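Local structure of halorhodopsin (Halobacterium salinarum, 2JAF) at residues T66-L71 with T116-L121; L120-L125 with F247-W252; V174-L179 with L202-W207. The protein pumps chloride across the cell membrane with light energy captured by its bound retinal. The protein carries 2 engineered substitutions. All coordinates share one frame; numbering follows the deposited sequence.

How the contacts relate
From the N terminus, contact 1 comes first: it ties helix 58-82 to helix 106-127 and closes the loop holding the small hairpin of strands 87-90 and 101-104. Contact 2 starts where contact 1 ends, sharing Leu-120 and Leu-121, and reaches far down the chain from helix 106-127 to helix 227-255. Nested within that long loop, contact 3 pairs helix 158-180 with helix 193-216 across a connection of 22 residues that includes helix 182-190. Helix 106-127 is thus common to contacts 1 and 2, and the three contacts touch one another: Thr-66 meets Ala-122, Leu-120 meets Trp-207, and Leu-123 meets Leu-179. Retinal touches both contacts 1 and 3.

Contact 1: residues T66-L71 with T116-L121; sequences TLMIPL and TPMILL. With RET (retinal), chain G.
Met-68 and Ile-69 pack on Met-118 and Ile-119 in a buried, apolar helix-helix contact that joins helix 58-82 to helix 106-127 inside the bundle. The two segments run nearly antiparallel, at 161°, with their axes 9.0 Å apart at closest approach, and the CA atoms of Ile-69 and Met-118 are the nearest pair. Both helices are kinked here, one at Ile-69 and Pro-70, the other at Pro-117. The isoleucines make the closest approach between the two segments: CD1 of Ile-69 lies 4.0 Å from CG1 of Ile-119, the two side chains crossing at about a right angle. With CG1 anti to its carbonyl carbon (chi1 -69°) and the chain extended beyond it, Ile-69 carries that terminal methyl across the gap, while its CG1 lies 4.4 Å from CB of Met-118. Met-118 bends at its second torsion, -54°, which turns its terminal methyl back from helix 58-82; its SD is still 4.4 Å from CE of Met-68. Beyond the methionines, Thr-136 and Ala-139 of the second subunit pack on Met-68 and Met-118 respectively. On the retinal side, CD1 of Ile-119 comes within 3.9 Å of C20 of retinal, and CG2 of Thr-116 lies 3.6 Å from C13 of retinal. The Thr-116 hydroxyl is satisfied within helix 106-127, by the carbonyl of Trp-112, and by OD2 of Asp-141, while the face toward helix 58-82 is held by apolar packing, with Ile-119 serving both the neighbouring helix and the chromophore.

Contact 2: residues L120-L125 with F247-W252; sequences LLALGL and FILLRW
Ala-122 and Leu-249 meet methyl to methyl, and the conformation of the leucine decides how. Its CG stands anti to the backbone N, chi1 169°, and this swings the branch across to helix 106-127; the second torsion, 37°, then sets the fork so that CD2 rests 3.9 Å from CB of Ala-122. The same methyl lies 4.5 Å from the backbone N of Leu-123, so one leucine branch touches Ala-122 and comes near the backbone of the next residue. The small alanine gives Leu-249 access close to the backbone, although the nearest CA atoms, those of Leu-123 and Leu-249, are still 8.3 Å apart. The side chain of Leu-123 has only a small part in this contact: with its first torsion away from the staggered positions, it packs on Phe-196 of helix 193-216. Side chains of both helices also reach helix 58-82, Leu-125 on Leu-61 and Leu-250 on Trp-63. The contact thus joins helix 106-127 to helix 227-255, far apart in sequence, within the seven-helix transmembrane bundle of bacteriorhodopsin-like proteins.

Contact 3: residues V174-L179 with L202-W207; sequences VVLSAL and LVVVLW. Engineered in segment 202-207: Val-203 (natural residue Thr). With RET (retinal), chain G.
Leu-176 and Val-204 hold the nearest CA atoms of two helix segments that run roughly antiparallel, at 156°, their axes 11.2 Å apart at closest approach. At this distance the helices meet through side chains. CD2 of Leu-176 reaches CG2 of Val-204 at 3.8 Å, the two side chains crossing obliquely. A turn further along helix 158-180, CD1 of Leu-179 comes within 3.9 Å of CG1 of Val-203, an engineered residue that replaces the natural threonine, and here the crossing is close to a right angle. That same CG1, anti to the backbone N of Val-203 (chi1 173°), lies over one face of the Trp-207 indole, offset toward its rim. The opposite face receives retinal: its C20 methyl lies over the ring, again toward the rim, 3.5 Å from NE1 of Trp-207. A tryptophan laid against the chromophore is a familiar feature of the retinal pocket in this family of seven-helix proteins, and Trp-207 belongs to that pocket here. With CG anti to its carbonyl carbon, chi1 -75°, the indole extends between retinal and Val-203, and CZ3 of Trp-207 reaches CG1 of Val-175 obliquely at 4.4 Å. Replacing Trp-207 by an alanine is likely to leave the C20 methyl without the surface it rests on, opening a gap between retinal and Val-203 and setting the polyene freer to shift. The carbonyl O of Trp-207 lies 3.3 Å from C19 of retinal, and the indole also packs on Thr-116, Ile-119 and Leu-120 of helix 106-127.

Contact 1: residues T66-L71 with T116-L121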
loop_
_atom_site.group_PDB
_atom_site.type_symbol
_atom_site.label_atom_id
_atom_site.label_comp_id
_atom_site.label_asym_id
_atom_site.label_seq_id
_atom_site.Cartn_x
_atom_site.Cartn_y
_atom_site.Cartn_z
ATOM N N THR A 66 -3.782 -18.312 1.608
ATOM C CA THR A 66 -3.050 -19.167 0.684
ATOM C C THR A 66 -3.677 -19.160 -0.708
ATOM O O THR A 66 -2.968 -19.158 -1.711
ATOM C CB THR A 66 -2.983 -20.614 1.210
ATOM O OG1 THR A 66 -2.357 -20.617 2.502
ATOM C CG2 THR A 66 -2.172 -21.489 0.268
ATOM N N LEU A 67 -5.006 -19.147 -0.761
ATOM C CA LEU A 67 -5.727 -19.128 -2.031
ATOM C C LEU A 67 -5.360 -17.921 -2.882
ATOM O O LEU A 67 -5.339 -17.992 -4.111
ATOM C CB LEU A 67 -7.241 -19.106 -1.786
ATOM C CG LEU A 67 -7.932 -20.451 -1.569
ATOM C CD1 LEU A 67 -9.398 -20.224 -1.222
ATOM C CD2 LEU A 67 -7.803 -21.293 -2.836
ATOM N N MET A 68 -5.075 -16.808 -2.225
ATOM C CA MET A 68 -4.745 -15.593 -2.946
ATOM C C MET A 68 -3.351 -15.519 -3.528
ATOM O O MET A 68 -3.090 -14.678 -4.381
ATOM C CB MET A 68 -4.984 -14.390 -2.062
ATOM C CG MET A 68 -6.453 -14.081 -1.924
ATOM S SD MET A 68 -6.626 -12.475 -1.233
ATOM C CE MET A 68 -6.578 -12.892 0.499
ATOM N N ILE A 69 -2.453 -16.383 -3.072
ATOM C CA ILE A 69 -1.102 -16.372 -3.611
ATOM C C ILE A 69 -1.178 -16.631 -5.112
ATOM O O ILE A 69 -0.623 -15.868 -5.901
ATOM C CB ILE A 69 -0.208 -17.416 -2.900
ATOM C CG1 ILE A 69 0.032 -16.964 -1.456
ATOM C CG2 ILE A 69 1.115 -17.583 -3.650
ATOM C CD1 ILE A 69 0.681 -18.004 -0.560
ATOM N N PRO A 70 -1.884 -17.697 -5.535
ATOM C CA PRO A 70 -1.959 -17.934 -6.979
ATOM C C PRO A 70 -2.893 -16.945 -7.681
ATOM O O PRO A 70 -2.773 -16.719 -8.885
ATOM C CB PRO A 70 -2.443 -19.382 -7.068
ATOM C CG PRO A 70 -3.269 -19.541 -5.824
ATOM C CD PRO A 70 -2.423 -18.848 -4.786
ATOM N N LEU A 71 -3.816 -16.350 -6.925
ATOM C CA LEU A 71 -4.737 -15.365 -7.493
ATOM C C LEU A 71 -3.947 -14.124 -7.916
ATOM O O LEU A 71 -4.137 -13.603 -9.016
ATOM C CB LEU A 71 -5.809 -14.979 -6.476
ATOM C CG LEU A 71 -6.971 -15.966 -6.340
ATOM C CD1 LEU A 71 -7.846 -15.577 -5.159
ATOM C CD2 LEU A 71 -7.775 -15.970 -7.636
ATOM N N THR A 116 4.200 -11.243 -2.293
ATOM C CA THR A 116 5.125 -11.653 -1.238
ATOM C C THR A 116 4.557 -11.343 0.142
ATOM O O THR A 116 4.767 -12.104 1.089
ATOM C CB THR A 116 6.577 -11.094 -1.439
ATOM O OG1 THR A 116 6.571 -9.678 -1.645
ATOM C CG2 THR A 116 7.209 -11.753 -2.644
ATOM N N PRO A 117 3.821 -10.227 0.283
ATOM C CA PRO A 117 3.263 -9.958 1.610
ATOM C C PRO A 117 2.225 -11.037 1.971
ATOM O O PRO A 117 2.049 -11.380 3.141
ATOM C CB PRO A 117 2.647 -8.570 1.444
ATOM C CG PRO A 117 3.613 -7.915 0.516
ATOM C CD PRO A 117 3.830 -8.996 -0.530
ATOM N N MET A 118 1.548 -11.581 0.963
ATOM C CA MET A 118 0.567 -12.631 1.221
ATOM C C MET A 118 1.251 -13.932 1.632
ATOM O O MET A 118 0.738 -14.678 2.468
ATOM C CB MET A 118 -0.330 -12.851 0.002
ATOM C CG MET A 118 -1.428 -11.806 -0.122
ATOM S SD MET A 118 -2.417 -11.682 1.397
ATOM C CE MET A 118 -1.586 -10.341 2.230
ATOM N N ILE A 119 2.413 -14.205 1.049
ATOM C CA ILE A 119 3.168 -15.403 1.414
ATOM C C ILE A 119 3.572 -15.257 2.880
ATOM O O ILE A 119 3.439 -16.195 3.673
ATOM C CB ILE A 119 4.449 -15.557 0.544
ATOM C CG1 ILE A 119 4.071 -15.871 -0.904
ATOM C CG2 ILE A 119 5.349 -16.662 1.112
ATOM C CD1 ILE A 119 5.274 -15.943 -1.859
ATOM N N LEU A 120 4.060 -14.069 3.236
ATOM C CA LEU A 120 4.489 -13.790 4.604
ATOM C C LEU A 120 3.305 -13.791 5.574
ATOM O O LEU A 120 3.442 -14.172 6.735
ATOM C CB LEU A 120 5.230 -12.446 4.653
ATOM C CG LEU A 120 6.528 -12.436 3.822
ATOM C CD1 LEU A 120 7.103 -11.025 3.728
ATOM C CD2 LEU A 120 7.541 -13.384 4.460
ATOM N N LEU A 121 2.143 -13.363 5.095
ATOM C CA LEU A 121 0.948 -13.354 5.931
ATOM C C LEU A 121 0.574 -14.799 6.268
ATOM O O LEU A 121 0.306 -15.131 7.423
ATOM C CB LEU A 121 -0.215 -12.675 5.198
ATOM C CG LEU A 121 -1.567 -12.744 5.919
ATOM C CD1 LEU A 121 -1.459 -12.093 7.295
ATOM C CD2 LEU A 121 -2.628 -12.061 5.077
HETATM C C1 RET G . 15.054 -8.235 -6.648
HETATM C C2 RET G . 16.238 -7.277 -7.144
HETATM C C3 RET G . 16.915 -6.400 -6.062
HETATM C C4 RET G . 17.548 -7.312 -4.913
HETATM C C5 RET G . 16.568 -8.396 -4.310
HETATM C C6 RET G . 15.343 -8.877 -5.134
HETATM C C7 RET G . 14.390 -9.829 -4.468
HETATM C C8 RET G . 13.186 -10.338 -4.845
HETATM C C9 RET G . 12.513 -11.428 -4.191
HETATM C C10 RET G . 11.368 -11.780 -4.909
HETATM C C11 RET G . 10.520 -12.807 -4.557
HETATM C C12 RET G . 9.429 -13.120 -5.383
HETATM C C13 RET G . 8.438 -14.132 -5.052
HETATM C C14 RET G . 7.401 -14.218 -6.027
HETATM C C15 RET G . 6.232 -14.926 -5.882
HETATM C C16 RET G . 13.788 -7.302 -6.652
HETATM C C17 RET G . 14.919 -9.378 -7.782
HETATM C C18 RET G . 16.933 -8.911 -2.927
HETATM C C19 RET G . 13.157 -12.205 -2.910
HETATM C C20 RET G . 8.545 -15.027 -3.803
#

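Contact 2: residues L120-L125 with F247-W252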
loop_
_atom_site.group_PDB
_atom_site.type_symbol
_atom_site.label_atom_id
_atom_site.label_comp_id
_atom_site.label_asym_id
_atom_site.label_seq_id
_atom_site.Cartn_x
_atom_site.Cartn_y
_atom_site.Cartn_z
ATOM N N LEU A 120 4.060 -14.069 3.236
ATOM C CA LEU A 120 4.489 -13.790 4.604
ATOM C C LEU A 120 3.305 -13.791 5.574
ATOM O O LEU A 120 3.442 -14.172 6.735
ATOM C CB LEU A 120 5.230 -12.446 4.653
ATOM C CG LEU A 120 6.528 -12.436 3.822
ATOM C CD1 LEU A 120 7.103 -11.025 3.728
ATOM C CD2 LEU A 120 7.541 -13.384 4.460
ATOM N N LEU A 121 2.143 -13.363 5.095
ATOM C CA LEU A 121 0.948 -13.354 5.931
ATOM C C LEU A 121 0.574 -14.799 6.268
ATOM O O LEU A 121 0.306 -15.131 7.423
ATOM C CB LEU A 121 -0.215 -12.675 5.198
ATOM C CG LEU A 121 -1.567 -12.744 5.919
ATOM C CD1 LEU A 121 -1.459 -12.093 7.295
ATOM C CD2 LEU A 121 -2.628 -12.061 5.077
ATOM N N ALA A 122 0.572 -15.658 5.253
ATOM C CA ALA A 122 0.237 -17.065 5.453
ATOM C C ALA A 122 1.201 -17.715 6.435
ATOM O O ALA A 122 0.785 -18.414 7.362
ATOM C CB ALA A 122 0.262 -17.811 4.119
ATOM N N LEU A 123 2.494 -17.483 6.230
ATOM C CA LEU A 123 3.521 -18.038 7.101
ATOM C C LEU A 123 3.396 -17.455 8.510
ATOM O O LEU A 123 3.580 -18.159 9.505
ATOM C CB LEU A 123 4.907 -17.709 6.542
ATOM C CG LEU A 123 6.038 -18.737 6.588
ATOM C CD1 LEU A 123 7.343 -17.983 6.729
ATOM C CD2 LEU A 123 5.870 -19.713 7.736
ATOM N N GLY A 124 3.092 -16.161 8.586
ATOM C CA GLY A 124 2.952 -15.500 9.871
ATOM C C GLY A 124 1.786 -16.029 10.689
ATOM O O GLY A 124 1.908 -16.219 11.902
ATOM N N LEU A 125 0.653 -16.255 10.034
ATOM C CA LEU A 125 -0.521 -16.783 10.717
ATOM C C LEU A 125 -0.198 -18.190 11.215
ATOM O O LEU A 125 -0.463 -18.529 12.364
ATOM C CB LEU A 125 -1.719 -16.819 9.763
ATOM C CG LEU A 125 -2.253 -15.463 9.292
ATOM C CD1 LEU A 125 -3.318 -15.655 8.228
ATOM C CD2 LEU A 125 -2.819 -14.703 10.485
ATOM N N PHE A 247 1.027 -25.363 -1.674
ATOM C CA PHE A 247 0.504 -26.725 -1.574
ATOM C C PHE A 247 0.978 -27.395 -0.287
ATOM O O PHE A 247 0.192 -27.994 0.447
ATOM C CB PHE A 247 0.958 -27.568 -2.767
ATOM C CG PHE A 247 0.536 -29.010 -2.673
ATOM C CD1 PHE A 247 -0.798 -29.368 -2.849
ATOM C CD2 PHE A 247 1.460 -30.000 -2.353
ATOM C CE1 PHE A 247 -1.208 -30.696 -2.706
ATOM C CE2 PHE A 247 1.062 -31.331 -2.208
ATOM C CZ PHE A 247 -0.277 -31.679 -2.385
ATOM N N ILE A 248 2.278 -27.302 -0.028
ATOM C CA ILE A 248 2.868 -27.903 1.165
ATOM C C ILE A 248 2.278 -27.305 2.433
ATOM O O ILE A 248 1.948 -28.031 3.378
ATOM C CB ILE A 248 4.398 -27.707 1.168
ATOM C CG1 ILE A 248 5.014 -28.501 0.011
ATOM C CG2 ILE A 248 4.986 -28.137 2.519
ATOM C CD1 ILE A 248 6.495 -28.246 -0.200
ATOM N N LEU A 249 2.146 -25.979 2.454
ATOM C CA LEU A 249 1.592 -25.292 3.613
ATOM C C LEU A 249 0.133 -25.683 3.860
ATOM O O LEU A 249 -0.236 -26.063 4.974
ATOM C CB LEU A 249 1.719 -23.776 3.425
ATOM C CG LEU A 249 1.007 -22.788 4.358
ATOM C CD1 LEU A 249 0.996 -23.282 5.792
ATOM C CD2 LEU A 249 1.712 -21.439 4.246
ATOM N N LEU A 250 -0.686 -25.605 2.815
ATOM C CA LEU A 250 -2.102 -25.927 2.927
ATOM C C LEU A 250 -2.358 -27.385 3.314
ATOM O O LEU A 250 -3.211 -27.670 4.161
ATOM C CB LEU A 250 -2.806 -25.603 1.608
ATOM C CG LEU A 250 -4.333 -25.706 1.600
ATOM C CD1 LEU A 250 -4.913 -24.913 2.763
ATOM C CD2 LEU A 250 -4.863 -25.173 0.279
ATOM N N ARG A 251 -1.616 -28.302 2.701
ATOM C CA ARG A 251 -1.778 -29.723 2.985
ATOM C C ARG A 251 -1.508 -30.017 4.454
ATOM O O ARG A 251 -2.204 -30.827 5.066
ATOM C CB ARG A 251 -0.835 -30.561 2.112
ATOM C CG ARG A 251 -0.970 -32.070 2.324
ATOM C CD ARG A 251 -0.022 -32.876 1.438
ATOM N NE ARG A 251 1.380 -32.568 1.708
ATOM C CZ ARG A 251 2.410 -33.106 1.060
ATOM N NH1 ARG A 251 2.205 -33.993 0.093
ATOM N NH2 ARG A 251 3.649 -32.745 1.370
ATOM N N TRP A 252 -0.499 -29.358 5.019
ATOM C CA TRP A 252 -0.156 -29.572 6.418
ATOM C C TRP A 252 -1.282 -29.051 7.304
ATOM O O TRP A 252 -1.700 -29.719 8.249
ATOM C CB TRP A 252 1.147 -28.853 6.782
ATOM C CG TRP A 252 1.651 -29.228 8.153
ATOM C CD1 TRP A 252 2.475 -30.274 8.469
ATOM C CD2 TRP A 252 1.296 -28.609 9.394
ATOM N NE1 TRP A 252 2.652 -30.345 9.834
ATOM C CE2 TRP A 252 1.940 -29.336 10.425
ATOM C CE3 TRP A 252 0.493 -27.513 9.738
ATOM C CZ2 TRP A 252 1.803 -28.999 11.776
ATOM C CZ3 TRP A 252 0.357 -27.180 11.085
ATOM C CH2 TRP A 252 1.010 -27.923 12.086
#

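Contact 3: residues V174-L179 with L202-W207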
loop_
_atom_site.group_PDB
_atom_site.type_symbol
_atom_site.label_atom_id
_atom_site.label_comp_id
_atom_site.label_asym_id
_atom_site.label_seq_id
_atom_site.Cartn_x
_atom_site.Cartn_y
_atom_site.Cartn_z
ATOM N N VAL A 174 16.179 -7.821 6.307
ATOM C CA VAL A 174 15.272 -7.539 7.419
ATOM C C VAL A 174 14.195 -8.618 7.444
ATOM O O VAL A 174 13.824 -9.120 8.509
ATOM C CB VAL A 174 14.588 -6.169 7.272
ATOM C CG1 VAL A 174 13.571 -5.979 8.396
ATOM C CG2 VAL A 174 15.630 -5.058 7.307
ATOM N N VAL A 175 13.694 -8.972 6.264
ATOM C CA VAL A 175 12.676 -10.011 6.147
ATOM C C VAL A 175 13.217 -11.345 6.656
ATOM O O VAL A 175 12.573 -12.023 7.464
ATOM C CB VAL A 175 12.225 -10.201 4.677
ATOM C CG1 VAL A 175 11.353 -11.446 4.550
ATOM C CG2 VAL A 175 11.458 -8.968 4.203
ATOM N N LEU A 176 14.400 -11.724 6.184
ATOM C CA LEU A 176 14.989 -12.993 6.599
ATOM C C LEU A 176 15.292 -13.053 8.088
ATOM O O LEU A 176 15.180 -14.117 8.704
ATOM C CB LEU A 176 16.264 -13.274 5.797
ATOM C CG LEU A 176 16.041 -13.504 4.300
ATOM C CD1 LEU A 176 17.371 -13.644 3.585
ATOM C CD2 LEU A 176 15.193 -14.744 4.105
ATOM N N SER A 177 15.661 -11.915 8.672
ATOM C CA SER A 177 15.994 -11.864 10.093
ATOM C C SER A 177 14.833 -12.337 10.959
ATOM O O SER A 177 15.039 -12.975 11.987
ATOM C CB SER A 177 16.398 -10.438 10.511
ATOM O OG SER A 177 15.278 -9.568 10.565
ATOM N N ALA A 178 13.612 -12.016 10.548
ATOM C CA ALA A 178 12.440 -12.427 11.306
ATOM C C ALA A 178 12.306 -13.949 11.265
ATOM O O ALA A 178 12.037 -14.589 12.288
ATOM C CB ALA A 178 11.187 -11.768 10.731
ATOM N N LEU A 179 12.515 -14.530 10.086
ATOM C CA LEU A 179 12.405 -15.977 9.916
ATOM C C LEU A 179 13.419 -16.755 10.746
ATOM O O LEU A 179 13.148 -17.878 11.174
ATOM C CB LEU A 179 12.562 -16.349 8.439
ATOM C CG LEU A 179 11.553 -15.731 7.470
ATOM C CD1 LEU A 179 11.885 -16.161 6.050
ATOM C CD2 LEU A 179 10.147 -16.158 7.842
ATOM N N LEU A 202 12.446 -23.411 2.319
ATOM C CA LEU A 202 11.947 -23.140 0.979
ATOM C C LEU A 202 11.972 -21.654 0.656
ATOM O O LEU A 202 12.361 -21.262 -0.445
ATOM C CB LEU A 202 10.524 -23.682 0.810
ATOM C CG LEU A 202 10.392 -25.205 0.768
ATOM C CD1 LEU A 202 8.930 -25.584 0.539
ATOM C CD2 LEU A 202 11.270 -25.766 -0.337
ATOM N N VAL A 203 11.559 -20.825 1.614
ATOM C CA VAL A 203 11.554 -19.383 1.402
ATOM C C VAL A 203 12.969 -18.838 1.228
ATOM O O VAL A 203 13.256 -18.149 0.250
ATOM C CB VAL A 203 10.888 -18.625 2.578
ATOM C CG1 VAL A 203 11.069 -17.116 2.398
ATOM C CG2 VAL A 203 9.405 -18.966 2.643
ATOM N N VAL A 204 13.858 -19.148 2.168
ATOM C CA VAL A 204 15.221 -18.627 2.076
ATOM C C VAL A 204 15.919 -19.040 0.784
ATOM O O VAL A 204 16.472 -18.202 0.077
ATOM C CB VAL A 204 16.089 -19.075 3.274
ATOM C CG1 VAL A 204 17.533 -18.588 3.082
ATOM C CG2 VAL A 204 15.520 -18.510 4.577
ATOM N N VAL A 205 15.894 -20.329 0.469
ATOM C CA VAL A 205 16.557 -20.802 -0.740
ATOM C C VAL A 205 15.914 -20.293 -2.029
ATOM O O VAL A 205 16.604 -19.783 -2.917
ATOM C CB VAL A 205 16.607 -22.349 -0.771
ATOM C CG1 VAL A 205 17.245 -22.831 -2.064
ATOM C CG2 VAL A 205 17.408 -22.852 0.420
ATOM N N LEU A 206 14.600 -20.423 -2.143
ATOM C CA LEU A 206 13.937 -19.982 -3.365
ATOM C C LEU A 206 13.955 -18.459 -3.531
ATOM O O LEU A 206 14.185 -17.962 -4.634
ATOM C CB LEU A 206 12.505 -20.507 -3.402
ATOM C CG LEU A 206 12.423 -22.040 -3.359
ATOM C CD1 LEU A 206 10.971 -22.475 -3.255
ATOM C CD2 LEU A 206 13.069 -22.628 -4.606
ATOM N N TRP A 207 13.721 -17.718 -2.449
ATOM C CA TRP A 207 13.724 -16.258 -2.558
ATOM C C TRP A 207 15.098 -15.723 -2.974
ATOM O O TRP A 207 15.191 -14.689 -3.646
ATOM C CB TRP A 207 13.250 -15.614 -1.243
ATOM C CG TRP A 207 11.744 -15.712 -1.031
ATOM C CD1 TRP A 207 10.948 -16.802 -1.278
ATOM C CD2 TRP A 207 10.889 -14.722 -0.430
ATOM N NE1 TRP A 207 9.661 -16.552 -0.860
ATOM C CE2 TRP A 207 9.596 -15.286 -0.337
ATOM C CE3 TRP A 207 11.094 -13.416 0.043
ATOM C CZ2 TRP A 207 8.509 -14.591 0.212
ATOM C CZ3 TRP A 207 10.012 -12.722 0.591
ATOM C CH2 TRP A 207 8.737 -13.314 0.670
HETATM C C1 RET G . 15.054 -8.235 -6.648
HETATM C C2 RET G . 16.238 -7.277 -7.144
HETATM C C3 RET G . 16.915 -6.400 -6.062
HETATM C C4 RET G . 17.548 -7.312 -4.913
HETATM C C5 RET G . 16.568 -8.396 -4.310
HETATM C C6 RET G . 15.343 -8.877 -5.134
HETATM C C7 RET G . 14.390 -9.829 -4.468
HETATM C C8 RET G . 13.186 -10.338 -4.845
HETATM C C9 RET G . 12.513 -11.428 -4.191
HETATM C C10 RET G . 11.368 -11.780 -4.909
HETATM C C11 RET G . 10.520 -12.807 -4.557
HETATM C C12 RET G . 9.429 -13.120 -5.383
HETATM C C13 RET G . 8.438 -14.132 -5.052
HETATM C C14 RET G . 7.401 -14.218 -6.027
HETATM C C15 RET G . 6.232 -14.926 -5.882
HETATM C C16 RET G . 13.788 -7.302 -6.652
HETATM C C17 RET G . 14.919 -9.378 -7.782
HETATM C C18 RET G . 16.933 -8.911 -2.927
HETATM C C19 RET G . 13.157 -12.205 -2.910
HETATM C C20 RET G . 8.545 -15.027 -3.803
#